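Local coordinates for NalP translocator (PDB 1UYN), which forms the outer-membrane beta-barrel translocator of a secreted bacterial protease, a hydrophilic pore for moving the passenger domain to the cell surface, at residues A11-D16 and I136-G141; D16-H21 and D182-D187; R27-V32 and L126-R131; G178-L183 and N237-T242. All coordinates share one frame; numbering follows the deposited sequence.

Contact 1: A11-D16 and I136-G141; sequences ATVYAD and ISRSTG
Ile136 lies over one face of the Tyr14 ring, and the two side chains cross at a slant. Its CG1 sits against the side of the ring that carries CE1, with Ile136 CG1 and Tyr14 CE1 3.4 Å apart, while the CG2 branch reaches out to the phenol end, 3.3 Å from Tyr14 OH. Tyr14 has CG anti to its carbonyl carbon (chi1 -62°), which swings the ring off the helix flank and down onto the isoleucine. At the ring's edge, in its plane, is the methyl of Ala11. Val13 and Tyr14 belong to the first turn of helix 12-34, which threads the lumen of a closed antiparallel barrel, with Ala11 just ahead of it; Ile136 is near the far end of barrel strand 121-139. The short axes run at 147°, closer to antiparallel than to perpendicular. Val13 and Ile136 run alongside one another with opposite headings, touching through Val13 CG1 and Ile136 CG2 at 3.9 Å. The same Val13 CG1 rests on Arg138 CD, also at 3.9 Å, so the arginine offers its aliphatic part to the helix. Its polar end turns elsewhere: Arg138 NE makes a salt bridge with Glu191, whose OE2 is also hydrogen-bonded to Tyr14 OH.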
loop_
_atom_site.group_PDB
_atom_site.type_symbol
_atom_site.label_atom_id
_atom_site.label_comp_id
_atom_site.label_asym_id
_atom_site.label_seq_id
_atom_site.Cartn_x
_atom_site.Cartn_y
_atom_site.Cartn_z
ATOM N N ALA A 11 -10.282 -18.760 14.433
ATOM C CA ALA A 11 -10.412 -18.107 13.117
ATOM C C ALA A 11 -9.443 -16.908 12.983
ATOM O O ALA A 11 -9.832 -15.747 12.726
ATOM C CB ALA A 11 -11.835 -17.656 12.923
ATOM N N THR A 12 -8.157 -17.193 13.135
ATOM C CA THR A 12 -7.133 -16.172 12.944
ATOM C C THR A 12 -7.033 -15.801 11.477
ATOM O O THR A 12 -6.392 -14.781 11.149
ATOM C CB THR A 12 -5.753 -16.682 13.340
ATOM O OG1 THR A 12 -5.485 -17.889 12.615
ATOM C CG2 THR A 12 -5.657 -17.029 14.818
ATOM N N VAL A 13 -7.617 -16.632 10.604
ATOM C CA VAL A 13 -7.544 -16.406 9.166
ATOM C C VAL A 13 -8.272 -15.144 8.725
ATOM O O VAL A 13 -7.794 -14.438 7.825
ATOM C CB VAL A 13 -8.000 -17.632 8.326
ATOM C CG1 VAL A 13 -9.548 -17.866 8.390
ATOM C CG2 VAL A 13 -7.526 -17.474 6.901
ATOM N N TYR A 14 -9.366 -14.803 9.373
ATOM C CA TYR A 14 -9.974 -13.530 9.074
ATOM C C TYR A 14 -9.129 -12.331 9.527
ATOM O O TYR A 14 -8.991 -11.386 8.781
ATOM C CB TYR A 14 -11.365 -13.462 9.630
ATOM C CG TYR A 14 -12.230 -14.489 9.016
ATOM C CD1 TYR A 14 -12.882 -14.232 7.856
ATOM C CD2 TYR A 14 -12.388 -15.742 9.602
ATOM C CE1 TYR A 14 -13.669 -15.206 7.260
ATOM C CE2 TYR A 14 -13.187 -16.714 9.023
ATOM C CZ TYR A 14 -13.809 -16.434 7.853
ATOM O OH TYR A 14 -14.595 -17.347 7.243
ATOM N N ALA A 15 -8.580 -12.357 10.741
ATOM C CA ALA A 15 -7.714 -11.258 11.215
ATOM C C ALA A 15 -6.520 -11.051 10.297
ATOM O O ALA A 15 -6.187 -9.941 9.962
ATOM C CB ALA A 15 -7.200 -11.528 12.631
ATOM N N ASP A 16 -5.896 -12.152 9.912
ATOM C CA ASP A 16 -4.679 -12.167 9.139
ATOM C C ASP A 16 -4.849 -11.686 7.721
ATOM O O ASP A 16 -3.974 -10.999 7.192
ATOM C CB ASP A 16 -4.151 -13.608 9.096
ATOM C CG ASP A 16 -3.590 -14.064 10.428
ATOM O OD1 ASP A 16 -3.425 -13.211 11.313
ATOM O OD2 ASP A 16 -3.295 -15.252 10.704
ATOM N N ILE A 136 -12.871 -16.501 2.391
ATOM C CA ILE A 136 -12.070 -17.424 3.146
ATOM C C ILE A 136 -12.594 -18.781 2.857
ATOM O O ILE A 136 -13.769 -18.941 2.794
ATOM C CB ILE A 136 -12.226 -17.106 4.625
ATOM C CG1 ILE A 136 -11.217 -16.029 5.066
ATOM C CG2 ILE A 136 -12.014 -18.336 5.438
ATOM C CD1 ILE A 136 -11.279 -14.706 4.322
ATOM N N SER A 137 -11.728 -19.753 2.622
ATOM C CA SER A 137 -12.090 -21.136 2.886
ATOM C C SER A 137 -11.098 -21.738 3.864
ATOM O O SER A 137 -9.908 -21.482 3.776
ATOM C CB SER A 137 -12.180 -21.976 1.626
ATOM O OG SER A 137 -11.278 -21.506 0.689
ATOM N N ARG A 138 -11.620 -22.493 4.827
ATOM C CA ARG A 138 -10.795 -23.168 5.815
ATOM C C ARG A 138 -11.192 -24.614 6.001
ATOM O O ARG A 138 -12.332 -24.911 6.359
ATOM C CB ARG A 138 -10.819 -22.505 7.213
ATOM C CG ARG A 138 -11.790 -21.423 7.477
ATOM C CD ARG A 138 -11.783 -21.016 8.943
ATOM N NE ARG A 138 -13.050 -21.390 9.562
ATOM C CZ ARG A 138 -13.191 -22.074 10.682
ATOM N NH1 ARG A 138 -12.144 -22.500 11.363
ATOM N NH2 ARG A 138 -14.408 -22.330 11.131
ATOM N N SER A 139 -10.223 -25.496 5.772
ATOM C CA SER A 139 -10.334 -26.881 6.162
ATOM C C SER A 139 -10.717 -26.916 7.622
ATOM O O SER A 139 -10.066 -26.311 8.474
ATOM C CB SER A 139 -9.020 -27.637 5.933
ATOM O OG SER A 139 -8.042 -27.253 6.885
ATOM N N THR A 140 -11.816 -27.592 7.880
ATOM C CA THR A 140 -12.355 -27.723 9.200
ATOM C C THR A 140 -12.343 -29.189 9.615
ATOM O O THR A 140 -12.599 -29.487 10.770
ATOM C CB THR A 140 -13.775 -27.140 9.197
ATOM O OG1 THR A 140 -14.301 -27.113 10.532
ATOM C CG2 THR A 140 -14.752 -28.028 8.420
ATOM N N GLY A 141 -12.032 -30.095 8.682
ATOM C CA GLY A 141 -12.117 -31.539 8.920
ATOM C C GLY A 141 -11.551 -32.404 7.791
ATOM O O GLY A 141 -10.596 -32.012 7.127
#

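Contact 2: D16-H21 and D182-D187; sequences DSTAAH and DLLKQD
The carboxamide of Gln186 meets Thr18 in its own plane: Thr18 OG1 donates to Gln186 OE1 at 2.6 Å, on a lone pair of the oxygen, with a C=O...O angle of 137°. At the other end of the amide, Gln186 NE2 donates to a water 2.8 Å away, and that water donates back to Thr18 OG1 at 2.8 Å. Hydroxyl, amide and water thus form a small closed ring that holds both ends of the carboxamide and should fix its rotation. Gln186 gets there fully stretched, CG anti to N (chi1 -175°) and the next bond extended too. Its OE1 has a further partner in Tyr132 OH, while Tyr14 O, one turn back along the helix, is a second acceptor that would have to share the single proton of the Thr18 hydroxyl. The methyl side of the threonine is apolar: Thr18 CG2 packs on Leu184 CD1 at 3.5 Å and, a little farther off, on Leu184 CD2 at 3.8 Å. All three residues are buried. The contact joins helix 12-34, inside the barrel, to the inward-facing residues of strand 172-192; Tyr132 on strand 121-139 borders it, and Tyr241, from the loop after strand 224-235, packs against Thr18 and Leu184.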
loop_
_atom_site.group_PDB
_atom_site.type_symbol
_atom_site.label_atom_id
_atom_site.label_comp_id
_atom_site.label_asym_id
_atom_site.label_seq_id
_atom_site.Cartn_x
_atom_site.Cartn_y
_atom_site.Cartn_z
ATOM N N ASP A 16 -5.896 -12.152 9.912
ATOM C CA ASP A 16 -4.679 -12.167 9.139
ATOM C C ASP A 16 -4.849 -11.686 7.721
ATOM O O ASP A 16 -3.974 -10.999 7.192
ATOM C CB ASP A 16 -4.151 -13.608 9.096
ATOM C CG ASP A 16 -3.590 -14.064 10.428
ATOM O OD1 ASP A 16 -3.425 -13.211 11.313
ATOM O OD2 ASP A 16 -3.295 -15.252 10.704
ATOM N N SER A 17 -5.928 -12.098 7.073
ATOM C CA SER A 17 -6.220 -11.641 5.706
ATOM C C SER A 17 -6.529 -10.161 5.708
ATOM O O SER A 17 -5.953 -9.396 4.928
ATOM C CB SER A 17 -7.356 -12.410 5.082
ATOM O OG SER A 17 -8.449 -12.532 5.973
ATOM N N THR A 18 -7.375 -9.715 6.629
ATOM C CA THR A 18 -7.594 -8.271 6.768
ATOM C C THR A 18 -6.294 -7.515 6.983
ATOM O O THR A 18 -6.035 -6.528 6.314
ATOM C CB THR A 18 -8.521 -7.955 7.912
ATOM O OG1 THR A 18 -9.750 -8.662 7.740
ATOM C CG2 THR A 18 -8.902 -6.492 7.859
ATOM N N ALA A 19 -5.486 -7.978 7.920
ATOM C CA ALA A 19 -4.147 -7.404 8.151
ATOM C C ALA A 19 -3.295 -7.353 6.865
ATOM O O ALA A 19 -2.616 -6.350 6.605
ATOM C CB ALA A 19 -3.414 -8.222 9.200
ATOM N N ALA A 20 -3.314 -8.448 6.090
ATOM C CA ALA A 20 -2.570 -8.521 4.829
ATOM C C ALA A 20 -3.039 -7.485 3.821
ATOM O O ALA A 20 -2.236 -6.943 3.090
ATOM C CB ALA A 20 -2.671 -9.910 4.221
ATOM N N HIS A 21 -4.340 -7.207 3.807
ATOM C CA HIS A 21 -4.911 -6.198 2.918
ATOM C C HIS A 21 -4.493 -4.766 3.315
ATOM O O HIS A 21 -4.011 -3.997 2.471
ATOM C CB HIS A 21 -6.435 -6.282 2.879
ATOM C CG HIS A 21 -7.064 -5.161 2.125
ATOM N ND1 HIS A 21 -6.923 -5.013 0.768
ATOM C CD2 HIS A 21 -7.771 -4.092 2.543
ATOM C CE1 HIS A 21 -7.557 -3.925 0.374
ATOM N NE2 HIS A 21 -8.082 -3.346 1.434
ATOM N N ASP A 182 -4.858 4.621 9.590
ATOM C CA ASP A 182 -5.698 3.645 8.905
ATOM C C ASP A 182 -6.899 3.399 9.730
ATOM O O ASP A 182 -6.773 2.938 10.858
ATOM C CB ASP A 182 -5.004 2.295 8.783
ATOM C CG ASP A 182 -3.787 2.340 7.943
ATOM O OD1 ASP A 182 -3.627 3.295 7.144
ATOM O OD2 ASP A 182 -2.926 1.444 8.042
ATOM N N LEU A 183 -8.062 3.657 9.165
ATOM C CA LEU A 183 -9.335 3.363 9.813
ATOM C C LEU A 183 -9.984 2.216 9.059
ATOM O O LEU A 183 -10.325 2.347 7.900
ATOM C CB LEU A 183 -10.229 4.585 9.742
ATOM C CG LEU A 183 -11.544 4.559 10.500
ATOM C CD1 LEU A 183 -11.363 4.228 12.002
ATOM C CD2 LEU A 183 -12.182 5.888 10.344
ATOM N N LEU A 184 -10.174 1.084 9.720
ATOM C CA LEU A 184 -10.750 -0.088 9.070
ATOM C C LEU A 184 -12.086 -0.312 9.736
ATOM O O LEU A 184 -12.129 -0.446 10.935
ATOM C CB LEU A 184 -9.864 -1.312 9.275
ATOM C CG LEU A 184 -10.433 -2.556 8.566
ATOM C CD1 LEU A 184 -9.490 -3.054 7.506
ATOM C CD2 LEU A 184 -10.698 -3.650 9.561
ATOM N N LYS A 185 -13.167 -0.300 8.973
ATOM C CA LYS A 185 -14.448 -0.772 9.480
ATOM C C LYS A 185 -14.732 -2.083 8.717
ATOM O O LYS A 185 -14.756 -2.096 7.481
ATOM C CB LYS A 185 -15.552 0.277 9.271
ATOM C CG LYS A 185 -15.210 1.779 9.660
ATOM C CD LYS A 185 -16.116 2.339 10.802
ATOM C CE LYS A 185 -16.666 3.815 10.636
ATOM N NZ LYS A 185 -16.599 4.344 9.230
ATOM N N GLN A 186 -14.864 -3.195 9.416
ATOM C CA GLN A 186 -15.216 -4.460 8.786
ATOM C C GLN A 186 -16.577 -4.947 9.288
ATOM O O GLN A 186 -16.792 -4.979 10.495
ATOM C CB GLN A 186 -14.161 -5.501 9.106
ATOM C CG GLN A 186 -14.335 -6.838 8.408
ATOM C CD GLN A 186 -13.116 -7.751 8.606
ATOM O OE1 GLN A 186 -12.048 -7.562 7.949
ATOM N NE2 GLN A 186 -13.250 -8.721 9.538
ATOM N N ASP A 187 -17.455 -5.343 8.359
ATOM C CA ASP A 187 -18.761 -5.923 8.671
ATOM C C ASP A 187 -18.728 -7.280 9.349
ATOM O O ASP A 187 -17.774 -8.045 9.287
ATOM C CB ASP A 187 -19.605 -6.111 7.399
ATOM C CG ASP A 187 -19.881 -4.803 6.644
ATOM O OD1 ASP A 187 -19.470 -3.731 7.163
ATOM O OD2 ASP A 187 -20.502 -4.769 5.536
HETATM O O HOH W 1 -10.686 -9.726 10.100
#

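Contact 3: R27-V32 and L126-R131; sequences RRLKAV and LFSYGR
Leu29 of the helix and Ser128 of the strand bring their CA atoms to 7.4 Å, where helix 27-32 passes strand 126-131 with the short axes 9.5 Å apart at closest and their directions 133° from each other. Leu29 carries the contact from the helix side. With CG anti to the backbone N (chi1 -169°), its two methyls are set against Leu126 and Ser128, successive inward residues of the strand. CD2 goes to Leu126, lying 3.9 Å from Leu126 CD1 and 4.0 Å from Leu126 CB. Leu29 CD1 also touches Leu126 CB but reaches on to Ser128 CB, 4.0 Å away, and passes the backbone of the intervening residue with Phe127 O 4.2 Å from Leu29 CD1. The ring of Phe127 leaves on the opposite side of the sheet, toward the membrane, its side chain about 12 Å from a bound detergent. Ser128 presents only its carbon to the leucine, its hydroxyl being hydrogen-bonded to Gln156 on strand 145-163. Phe110 of strand 100-117 adjoins both Leu29 and Ser128. The neighbours of Leu29 on the helix are charged and turn to other strands: Arg27 pairs with Asp52, Arg28 with Thr69, Lys30 with Glu233. With only methyls, CB atoms and one carbonyl meeting, the contact is van der Waals, an apolar patch beside the charged pairs of Arg27 and Lys30, and it sets no directional bond between helix and wall here.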
loop_
_atom_site.group_PDB
_atom_site.type_symbol
_atom_site.label_atom_id
_atom_site.label_comp_id
_atom_site.label_asym_id
_atom_site.label_seq_id
_atom_site.Cartn_x
_atom_site.Cartn_y
_atom_site.Cartn_z
ATOM N N ARG A 27 1.210 0.383 0.896
ATOM C CA ARG A 27 2.136 0.561 -0.202
ATOM C C ARG A 27 1.400 1.172 -1.390
ATOM O O ARG A 27 1.983 2.003 -2.106
ATOM C CB ARG A 27 2.810 -0.741 -0.590
ATOM C CG ARG A 27 3.745 -1.292 0.493
ATOM C CD ARG A 27 4.455 -2.521 0.028
ATOM N NE ARG A 27 3.560 -3.649 0.145
ATOM C CZ ARG A 27 3.333 -4.263 1.287
ATOM N NH1 ARG A 27 3.949 -3.853 2.400
ATOM N NH2 ARG A 27 2.498 -5.292 1.329
ATOM N N ARG A 28 0.132 0.802 -1.587
ATOM C CA ARG A 28 -0.632 1.406 -2.675
ATOM C C ARG A 28 -0.661 2.906 -2.511
ATOM O O ARG A 28 -0.525 3.637 -3.487
ATOM C CB ARG A 28 -2.070 0.868 -2.751
ATOM C CG ARG A 28 -2.098 -0.576 -3.119
ATOM C CD ARG A 28 -3.461 -1.192 -3.133
ATOM N NE ARG A 28 -3.396 -2.651 -3.352
ATOM C CZ ARG A 28 -3.759 -3.571 -2.458
ATOM N NH1 ARG A 28 -4.197 -3.231 -1.233
ATOM N NH2 ARG A 28 -3.660 -4.850 -2.772
ATOM N N LEU A 29 -0.846 3.362 -1.280
ATOM C CA LEU A 29 -0.848 4.788 -0.989
ATOM C C LEU A 29 0.554 5.420 -1.234
ATOM O O LEU A 29 0.667 6.555 -1.723
ATOM C CB LEU A 29 -1.293 5.018 0.450
ATOM C CG LEU A 29 -1.581 6.496 0.758
ATOM C CD1 LEU A 29 -2.886 6.971 0.091
ATOM C CD2 LEU A 29 -1.586 6.765 2.217
ATOM N N LYS A 30 1.610 4.684 -0.884
ATOM C CA LYS A 30 2.979 5.151 -1.102
ATOM C C LYS A 30 3.147 5.491 -2.570
ATOM O O LYS A 30 3.715 6.508 -2.913
ATOM C CB LYS A 30 4.007 4.072 -0.716
ATOM C CG LYS A 30 4.940 4.386 0.481
ATOM C CD LYS A 30 5.321 3.049 1.317
ATOM C CE LYS A 30 4.706 3.014 2.755
ATOM N NZ LYS A 30 4.205 1.629 3.224
ATOM N N ALA A 31 2.619 4.645 -3.427
ATOM C CA ALA A 31 2.812 4.739 -4.866
ATOM C C ALA A 31 2.163 6.008 -5.474
ATOM O O ALA A 31 2.697 6.664 -6.368
ATOM C CB ALA A 31 2.260 3.455 -5.525
ATOM N N VAL A 32 0.997 6.339 -4.972
ATOM C CA VAL A 32 0.295 7.533 -5.369
ATOM C C VAL A 32 1.027 8.784 -4.847
ATOM O O VAL A 32 1.049 9.828 -5.500
ATOM C CB VAL A 32 -1.152 7.450 -4.790
ATOM C CG1 VAL A 32 -1.951 8.758 -4.962
ATOM C CG2 VAL A 32 -1.875 6.294 -5.432
ATOM N N LEU A 126 -2.507 13.015 2.047
ATOM C CA LEU A 126 -2.943 11.803 1.345
ATOM C C LEU A 126 -4.273 11.339 1.947
ATOM O O LEU A 126 -4.500 11.478 3.132
ATOM C CB LEU A 126 -1.908 10.677 1.493
ATOM C CG LEU A 126 -0.449 11.067 1.188
ATOM C CD1 LEU A 126 0.523 10.027 1.634
ATOM C CD2 LEU A 126 -0.250 11.349 -0.289
ATOM N N PHE A 127 -5.148 10.820 1.103
ATOM C CA PHE A 127 -6.418 10.246 1.537
ATOM C C PHE A 127 -6.775 9.058 0.635
ATOM O O PHE A 127 -6.488 9.039 -0.556
ATOM C CB PHE A 127 -7.517 11.299 1.473
ATOM C CG PHE A 127 -8.894 10.749 1.707
ATOM C CD1 PHE A 127 -9.350 10.515 3.009
ATOM C CD2 PHE A 127 -9.737 10.437 0.637
ATOM C CE1 PHE A 127 -10.631 9.991 3.256
ATOM C CE2 PHE A 127 -11.037 9.928 0.884
ATOM C CZ PHE A 127 -11.465 9.704 2.197
ATOM N N SER A 128 -7.397 8.054 1.193
ATOM C CA SER A 128 -7.830 6.919 0.397
ATOM C C SER A 128 -9.074 6.322 1.029
ATOM O O SER A 128 -9.288 6.382 2.256
ATOM C CB SER A 128 -6.722 5.893 0.287
ATOM O OG SER A 128 -6.579 5.205 1.517
ATOM N N TYR A 129 -9.930 5.811 0.160
ATOM C CA TYR A 129 -11.147 5.146 0.578
ATOM C C TYR A 129 -11.164 3.940 -0.296
ATOM O O TYR A 129 -11.165 4.080 -1.520
ATOM C CB TYR A 129 -12.407 5.993 0.336
ATOM C CG TYR A 129 -13.672 5.350 0.838
ATOM C CD1 TYR A 129 -14.403 4.472 0.042
ATOM C CD2 TYR A 129 -14.128 5.596 2.116
ATOM C CE1 TYR A 129 -15.584 3.881 0.510
ATOM C CE2 TYR A 129 -15.303 5.007 2.604
ATOM C CZ TYR A 129 -16.040 4.152 1.803
ATOM O OH TYR A 129 -17.224 3.558 2.311
ATOM N N GLY A 130 -11.158 2.765 0.324
ATOM C CA GLY A 130 -11.420 1.564 -0.413
ATOM C C GLY A 130 -12.352 0.612 0.290
ATOM O O GLY A 130 -12.566 0.673 1.497
ATOM N N ARG A 131 -12.891 -0.282 -0.510
ATOM C CA ARG A 131 -13.711 -1.345 -0.049
ATOM C C ARG A 131 -12.966 -2.632 -0.296
ATOM O O ARG A 131 -12.129 -2.712 -1.168
ATOM C CB ARG A 131 -15.012 -1.339 -0.814
ATOM C CG ARG A 131 -15.770 -0.040 -0.723
ATOM C CD ARG A 131 -16.613 0.057 0.534
ATOM N NE ARG A 131 -17.988 -0.309 0.218
ATOM C CZ ARG A 131 -18.681 -1.232 0.872
ATOM N NH1 ARG A 131 -18.156 -1.898 1.918
ATOM N NH2 ARG A 131 -19.917 -1.504 0.472
#

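Contact 4: G178-L183 and N237-T242; sequences GLRYDL and NGRDYT
Arg239 grips Asp182 end-on, both terminal nitrogens going to a single oxygen: Arg239 NH2 lies 2.9 Å and Arg239 NH1 3.0 Å from Asp182 OD2. NH1 comes in on the anti lone pair; NH2 is on the same side but tilted 32° out of the carboxylate plane. From the syn side Arg180 NH1 donates to the same Asp182 OD2 at 2.9 Å, giving that oxygen three donors. The carboxylate and the Arg239 guanidinium are turned 48° apart, although OD2 stays close to the guanidinium plane. Arg180 NH1 and Arg239 NH2 come within 3.8 Å, a closeness probably offset by the carboxylate oxygen they share and by Asp235 and Glu233, which pair with Arg239 NE and Arg180 NH2. Behind this tight knot, in which Arg180 and Asp182 are buried and Arg239 partly exposed, Arg239 NH1 also donates to Tyr241 OH at 2.9 Å, and a water links that hydroxyl to the carbonyl of Asp182. Toward strand 172-192 the rest of the loop is looser, though Asn237, Gly238 and Asp240 tie it to strand 199-219. Gly238, Asp240 and Thr242 are exposed and do not touch strand 172-192, and Asp240 makes an Asx turn, Asp240 OD1 taking the backbone N of Thr242 at 3.2 Å. The whole is a salt-bridge network on the inner wall of a transmembrane beta-barrel, with the loop after strand 224-235 folded inward.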
loop_
_atom_site.group_PDB
_atom_site.type_symbol
_atom_site.label_atom_id
_atom_site.label_comp_id
_atom_site.label_asym_id
_atom_site.label_seq_id
_atom_site.Cartn_x
_atom_site.Cartn_y
_atom_site.Cartn_z
ATOM N N GLY A 178 6.300 11.331 8.289
ATOM C CA GLY A 178 5.002 11.727 8.793
ATOM C C GLY A 178 4.194 10.638 9.443
ATOM O O GLY A 178 4.715 9.791 10.123
ATOM N N LEU A 179 2.883 10.723 9.272
ATOM C CA LEU A 179 2.000 9.790 9.864
ATOM C C LEU A 179 1.003 9.326 8.822
ATOM O O LEU A 179 0.738 10.028 7.874
ATOM C CB LEU A 179 1.293 10.465 11.022
ATOM C CG LEU A 179 2.160 11.090 12.104
ATOM C CD1 LEU A 179 1.253 11.941 12.947
ATOM C CD2 LEU A 179 2.901 10.063 12.963
ATOM N N ARG A 180 0.464 8.125 9.008
ATOM C CA ARG A 180 -0.674 7.646 8.229
ATOM C C ARG A 180 -1.635 7.046 9.239
ATOM O O ARG A 180 -1.229 6.286 10.063
ATOM C CB ARG A 180 -0.231 6.586 7.243
ATOM C CG ARG A 180 -1.336 6.151 6.261
ATOM C CD ARG A 180 -1.446 4.630 6.104
ATOM N NE ARG A 180 -0.195 4.056 5.675
ATOM C CZ ARG A 180 0.253 2.855 6.002
ATOM N NH1 ARG A 180 -0.414 2.049 6.812
ATOM N NH2 ARG A 180 1.431 2.466 5.517
ATOM N N TYR A 181 -2.898 7.414 9.188
ATOM C CA TYR A 181 -3.904 6.830 10.043
ATOM C C TYR A 181 -4.771 5.901 9.212
ATOM O O TYR A 181 -5.337 6.348 8.238
ATOM C CB TYR A 181 -4.786 7.932 10.616
ATOM C CG TYR A 181 -5.742 7.457 11.692
ATOM C CD1 TYR A 181 -5.258 6.999 12.894
ATOM C CD2 TYR A 181 -7.126 7.492 11.506
ATOM C CE1 TYR A 181 -6.109 6.553 13.899
ATOM C CE2 TYR A 181 -8.001 7.071 12.502
ATOM C CZ TYR A 181 -7.469 6.594 13.709
ATOM O OH TYR A 181 -8.269 6.163 14.756
ATOM N N ASP A 182 -4.858 4.621 9.590
ATOM C CA ASP A 182 -5.698 3.645 8.905
ATOM C C ASP A 182 -6.899 3.399 9.730
ATOM O O ASP A 182 -6.773 2.938 10.858
ATOM C CB ASP A 182 -5.004 2.295 8.783
ATOM C CG ASP A 182 -3.787 2.340 7.943
ATOM O OD1 ASP A 182 -3.627 3.295 7.144
ATOM O OD2 ASP A 182 -2.926 1.444 8.042
ATOM N N LEU A 183 -8.062 3.657 9.165
ATOM C CA LEU A 183 -9.335 3.363 9.813
ATOM C C LEU A 183 -9.984 2.216 9.059
ATOM O O LEU A 183 -10.325 2.347 7.900
ATOM C CB LEU A 183 -10.229 4.585 9.742
ATOM C CG LEU A 183 -11.544 4.559 10.500
ATOM C CD1 LEU A 183 -11.363 4.228 12.002
ATOM C CD2 LEU A 183 -12.182 5.888 10.344
ATOM N N ASN A 237 0.336 2.430 17.480
ATOM C CA ASN A 237 -0.649 1.821 18.377
ATOM C C ASN A 237 -1.067 0.457 17.917
ATOM O O ASN A 237 -0.457 -0.126 17.048
ATOM C CB ASN A 237 -1.863 2.731 18.584
ATOM C CG ASN A 237 -2.744 2.890 17.336
ATOM O OD1 ASN A 237 -2.247 3.066 16.207
ATOM N ND2 ASN A 237 -4.064 2.908 17.546
ATOM N N GLY A 238 -2.111 -0.074 18.506
ATOM C CA GLY A 238 -2.541 -1.435 18.211
ATOM C C GLY A 238 -3.154 -1.629 16.849
ATOM O O GLY A 238 -3.863 -0.759 16.315
ATOM N N ARG A 239 -2.864 -2.773 16.257
ATOM C CA ARG A 239 -3.463 -3.107 14.982
ATOM C C ARG A 239 -3.936 -4.515 15.135
ATOM O O ARG A 239 -3.272 -5.446 14.744
ATOM C CB ARG A 239 -2.475 -2.981 13.843
ATOM C CG ARG A 239 -3.126 -3.067 12.477
ATOM C CD ARG A 239 -2.154 -3.178 11.340
ATOM N NE ARG A 239 -1.439 -1.930 11.017
ATOM C CZ ARG A 239 -1.938 -0.922 10.276
ATOM N NH1 ARG A 239 -3.190 -0.965 9.801
ATOM N NH2 ARG A 239 -1.187 0.135 10.032
ATOM N N ASP A 240 -5.094 -4.639 15.766
ATOM C CA ASP A 240 -5.767 -5.910 16.006
ATOM C C ASP A 240 -6.977 -6.003 15.086
ATOM O O ASP A 240 -7.892 -5.150 15.155
ATOM C CB ASP A 240 -6.250 -5.922 17.455
ATOM C CG ASP A 240 -6.356 -7.308 18.052
ATOM O OD1 ASP A 240 -6.412 -8.326 17.306
ATOM O OD2 ASP A 240 -6.415 -7.420 19.311
ATOM N N TYR A 241 -6.971 -7.012 14.228
ATOM C CA TYR A 241 -8.110 -7.291 13.388
ATOM C C TYR A 241 -8.766 -8.604 13.766
ATOM O O TYR A 241 -9.535 -9.156 13.010
ATOM C CB TYR A 241 -7.691 -7.267 11.937
ATOM C CG TYR A 241 -7.187 -5.916 11.486
ATOM C CD1 TYR A 241 -7.788 -4.736 11.941
ATOM C CD2 TYR A 241 -6.135 -5.826 10.586
ATOM C CE1 TYR A 241 -7.327 -3.494 11.553
ATOM C CE2 TYR A 241 -5.650 -4.575 10.158
ATOM C CZ TYR A 241 -6.251 -3.403 10.660
ATOM O OH TYR A 241 -5.801 -2.163 10.270
ATOM N N THR A 242 -8.508 -9.074 14.969
ATOM C CA THR A 242 -9.182 -10.244 15.484
ATOM C C THR A 242 -10.627 -9.906 15.796
ATOM O O THR A 242 -10.894 -9.019 16.595
ATOM C CB THR A 242 -8.455 -10.752 16.721
ATOM O OG1 THR A 242 -7.194 -11.304 16.307
ATOM C CG2 THR A 242 -9.182 -11.902 17.340
HETATM O O HOH W 2 -6.188 -0.198 11.699
#

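Starting at the N terminus, helix 12-34 runs through the barrel and makes contacts 1, 2 and 3 in turn. Contact 1 closes a loop from the helix start to the end of strand 121-139. Contact 2, sharing Asp16 with it, reaches on to strand 172-192, so the two loops cross. Contact 3 returns to strand 121-139 from farther along the helix and is nested within both. Contact 4 opens on the strand where contact 2 ends, sharing Asp182 and Leu183, and follows contacts 1 and 3 in series. Its loop comes back to the helix, where Tyr241 packs on Ala19 and Ala15 meets the Tyr241 backbone, so plug, wall and inward loop are tied together.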